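Local coordinates for flavocytochrome C3 fumarate reductase (Shewanella frigidimarina, PDB 1QO8), which reduces fumarate to succinate in an essentially one-way reaction, using one FAD and four covalently bound haems c per subunit, at residues 181-184 with 185-188; 403-407 with 408-412. One frame throughout, in Å; residues are numbered along the deposited sequence.

Contact 1: 181-184 with 185-188; sequences EDKV and EWFI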
# COMPACT_ATOMS: atom_id res chain seq x y z
N GLU A 181 4.34 -37.67 13.66
CA GLU A 181 3.74 -37.80 12.33
C GLU A 181 3.31 -36.42 11.83
O GLU A 181 2.74 -35.65 12.59
CB GLU A 181 2.60 -38.78 12.39
CG GLU A 181 1.16 -38.35 12.40
CD GLU A 181 0.20 -39.53 12.54
OE1 GLU A 181 0.59 -40.53 13.22
OE2 GLU A 181 -0.93 -39.46 12.01
N ASP A 182 3.60 -36.07 10.59
CA ASP A 182 3.24 -34.77 10.04
C ASP A 182 2.99 -35.01 8.56
O ASP A 182 3.33 -36.08 8.07
CB ASP A 182 4.35 -33.77 10.28
CG ASP A 182 4.09 -32.31 9.97
OD1 ASP A 182 2.89 -31.96 9.78
OD2 ASP A 182 5.09 -31.53 9.97
N LYS A 183 2.28 -34.13 7.88
CA LYS A 183 1.96 -34.30 6.47
C LYS A 183 2.08 -32.91 5.82
O LYS A 183 1.77 -31.91 6.47
CB LYS A 183 0.55 -34.79 6.14
CG LYS A 183 0.16 -36.09 6.81
CD LYS A 183 -1.28 -36.51 6.55
CE LYS A 183 -1.66 -37.66 7.48
NZ LYS A 183 -1.40 -38.98 6.80
N VAL A 184 2.51 -32.91 4.60
CA VAL A 184 2.65 -31.69 3.83
C VAL A 184 1.36 -30.88 3.85
O VAL A 184 1.41 -29.65 4.00
CB VAL A 184 3.07 -32.01 2.41
CG1 VAL A 184 2.91 -30.81 1.49
CG2 VAL A 184 4.52 -32.44 2.36
N GLU A 185 0.20 -31.53 3.76
CA GLU A 185 -1.08 -30.85 3.71
C GLU A 185 -1.32 -30.21 5.06
O GLU A 185 -1.97 -29.18 5.08
CB GLU A 185 -2.27 -31.75 3.31
CG GLU A 185 -2.06 -33.24 3.61
CD GLU A 185 -1.03 -33.87 2.69
OE1 GLU A 185 -1.23 -33.92 1.46
OE2 GLU A 185 0.02 -34.31 3.18
N TRP A 186 -0.87 -30.81 6.16
CA TRP A 186 -1.03 -30.17 7.47
C TRP A 186 -0.23 -28.88 7.56
O TRP A 186 -0.70 -27.85 8.07
CB TRP A 186 -0.65 -31.19 8.53
CG TRP A 186 -1.64 -32.34 8.61
CD1 TRP A 186 -2.81 -32.51 7.93
CD2 TRP A 186 -1.54 -33.46 9.50
NE1 TRP A 186 -3.43 -33.67 8.29
CE2 TRP A 186 -2.67 -34.27 9.27
CE3 TRP A 186 -0.58 -33.88 10.43
CZ2 TRP A 186 -2.88 -35.48 9.95
CZ3 TRP A 186 -0.80 -35.08 11.11
CH2 TRP A 186 -1.93 -35.86 10.86
N PHE A 187 1.02 -28.96 7.12
CA PHE A 187 1.88 -27.75 7.04
C PHE A 187 1.18 -26.67 6.20
O PHE A 187 1.10 -25.49 6.54
CB PHE A 187 3.23 -28.15 6.40
CG PHE A 187 4.29 -27.08 6.36
CD1 PHE A 187 4.10 -25.88 5.71
CD2 PHE A 187 5.50 -27.25 7.01
CE1 PHE A 187 5.07 -24.88 5.68
CE2 PHE A 187 6.49 -26.27 7.00
CZ PHE A 187 6.27 -25.06 6.35
N ILE A 188 0.71 -27.08 5.01
CA ILE A 188 0.01 -26.17 4.11
C ILE A 188 -1.21 -25.56 4.71
O ILE A 188 -1.23 -24.31 4.84
CB ILE A 188 -0.27 -26.83 2.75
CG1 ILE A 188 1.09 -27.07 2.07
CG2 ILE A 188 -1.16 -26.02 1.81
CD1 ILE A 188 0.95 -28.11 0.95
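Lys183 O receives Phe187 N at 3.1 Å with a nearly straight N-H (167°). The same carbonyl oxygen takes a second, weak bond from Trp186 N. One residue on, Val184 O accepts Ile188 N at 2.8 Å. Lys183 N makes a weak bond to Asp182 OD1. The Asp182 carboxylate is mainly held from elsewhere: OD1 forms a salt bridge with Arg238, and OD2 accepts a hydrogen bond from Gln175. Glu185 OE2 comes near Val184 N, but the angle is too poor for a bond.

Trp186 has CG beside its own backbone N (chi1 -68°). This turns the indole back along residues 181-183. Lys183 CD lies over one face, 4.1 Å from the centroid of the five-membered ring of Trp186, a CH-pi contact. Glu181 O sits at the ring edge, 3.9 Å from CZ3 of Trp186. Arg235 adds a cation-pi contact. With an alanine here, the Lys183 methylenes would probably lose the ring they lie on, and Arg235 its cation-pi partner. Val184 CG1 presses tightly on Ile188 CD1 (3.4 Å). This is the N-terminal end of an alpha-helix, with Lys183 at the N-cap and the first i to i+4 bonds of helix 184-194 starting there.

Contact 2: 403-407 with 408-412; sequences AILKQ and PGQFA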
# COMPACT_ATOMS: atom_id res chain seq x y z
N ALA A 403 -4.05 -1.72 24.19
CA ALA A 403 -4.13 -0.94 25.44
C ALA A 403 -2.81 -0.32 25.86
O ALA A 403 -2.77 0.75 26.45
CB ALA A 403 -4.65 -1.83 26.59
N ILE A 404 -1.66 -0.97 25.64
CA ILE A 404 -0.39 -0.28 25.88
C ILE A 404 -0.32 1.03 25.06
O ILE A 404 0.01 2.05 25.66
CB ILE A 404 0.83 -1.19 25.61
CG1 ILE A 404 0.88 -2.46 26.53
CG2 ILE A 404 2.03 -0.30 25.86
CD1 ILE A 404 1.80 -3.55 26.06
N LEU A 405 -0.63 1.07 23.77
CA LEU A 405 -0.55 2.25 22.93
C LEU A 405 -1.46 3.37 23.42
O LEU A 405 -1.09 4.53 23.16
CB LEU A 405 -0.85 1.95 21.43
CG LEU A 405 0.22 0.94 20.91
CD1 LEU A 405 -0.11 0.33 19.55
CD2 LEU A 405 1.56 1.66 20.77
N LYS A 406 -2.53 3.06 24.16
CA LYS A 406 -3.40 4.06 24.75
C LYS A 406 -2.86 4.61 26.08
O LYS A 406 -3.46 5.57 26.56
CB LYS A 406 -4.78 3.53 25.10
CG LYS A 406 -5.54 2.89 23.95
CD LYS A 406 -6.95 2.49 24.41
CE LYS A 406 -7.97 3.41 23.82
NZ LYS A 406 -8.86 2.85 22.77
N GLN A 407 -1.79 4.02 26.63
CA GLN A 407 -1.30 4.58 27.91
C GLN A 407 -0.36 5.77 27.63
O GLN A 407 0.25 5.80 26.56
CB GLN A 407 -0.51 3.53 28.73
CG GLN A 407 -1.31 2.24 28.96
CD GLN A 407 -2.65 2.56 29.63
OE1 GLN A 407 -2.68 3.14 30.71
NE2 GLN A 407 -3.75 2.21 29.00
N PRO A 408 -0.19 6.66 28.59
CA PRO A 408 0.77 7.72 28.56
C PRO A 408 2.19 7.33 28.21
O PRO A 408 2.74 6.43 28.87
CB PRO A 408 0.81 8.34 29.96
CG PRO A 408 -0.26 7.65 30.72
CD PRO A 408 -0.99 6.68 29.84
N GLY A 409 2.72 7.91 27.12
CA GLY A 409 4.04 7.52 26.66
C GLY A 409 3.96 6.29 25.78
O GLY A 409 4.95 5.90 25.18
N GLN A 410 2.80 5.65 25.61
CA GLN A 410 2.78 4.44 24.78
C GLN A 410 3.69 3.29 25.15
O GLN A 410 4.13 2.52 24.28
CB GLN A 410 3.31 4.83 23.38
CG GLN A 410 2.25 4.56 22.38
CD GLN A 410 1.52 5.88 22.11
OE1 GLN A 410 1.86 6.87 22.77
NE2 GLN A 410 0.63 5.70 21.15
N PHE A 411 3.94 3.10 26.44
CA PHE A 411 4.67 1.92 26.89
C PHE A 411 4.08 1.42 28.22
O PHE A 411 3.27 2.10 28.81
CB PHE A 411 6.15 2.25 27.06
CG PHE A 411 6.44 3.12 28.25
CD1 PHE A 411 6.35 4.49 28.13
CD2 PHE A 411 6.79 2.58 29.47
CE1 PHE A 411 6.64 5.35 29.19
CE2 PHE A 411 7.00 3.41 30.56
CZ PHE A 411 6.95 4.80 30.44
N ALA A 412 4.60 0.28 28.68
CA ALA A 412 4.10 -0.16 30.03
C ALA A 412 5.31 -0.73 30.73
O ALA A 412 6.43 -0.84 30.15
CB ALA A 412 2.96 -1.16 29.79
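Gln407 O accepts Gln410 N at 2.7 Å, closing a type II beta turn with Pro408 and Gly409 at its two central positions. The turn carries the chain from helix 397-405 to strand 412-417. Gly409 has a positive phi (85°), which suits glycine, and a CB there would run into the Phe411 ring. The donor in the closing bond stands above the carbonyl plane of Gln407.

On the helix side, Ile404 CG2 lies against the Phe411 backbone, 3.6 Å from Phe411 CA. Ile404 CG1 meets Ala412 CB at 4.1 Å. Leu405 CD2 touches Gln410 CG at 3.4 Å, the two side chains crossing at a slant. Gln410 NE2 lies close to Leu405 O, but the angle is too poor for a hydrogen bond. The Phe411 ring has partners elsewhere: a cation-pi contact with Lys493 and an edge-to-face contact with Trp413.

Gln407 is bent at chi2 (-56°), which brings its amide beside the last turn of the helix, at Ala403. Both amide atoms are used, with OE1 accepting from Asn384 ND2. Gln407 NE2 donates a hydrogen bond to Ala403 O at 3.1 Å, and that oxygen lies almost in the plane of the Gln407 amide.

In the fold
Contact 1 comes first along the chain and closes before contact 2 opens. Both lie within the range of the FAD binding domain family, but they do not touch. Their centres are about 40 Å apart and their nearest atoms about 29 Å. Contact 1 starts helix 184-194 at the surface, against helix 201-220, and its Phe187 side chain is about 9 Å from the bound FAD. Contact 2 leads into strand 412-417 of the mixed sheet. Its Ile404 side chain is about 9 Å from that of Arg397, the probable proton donor. Contact 2 also reaches the dimer partner, where Lys406 packs on His282 of the second subunit. The two are thus separate local structures in different parts of the flavoprotein region.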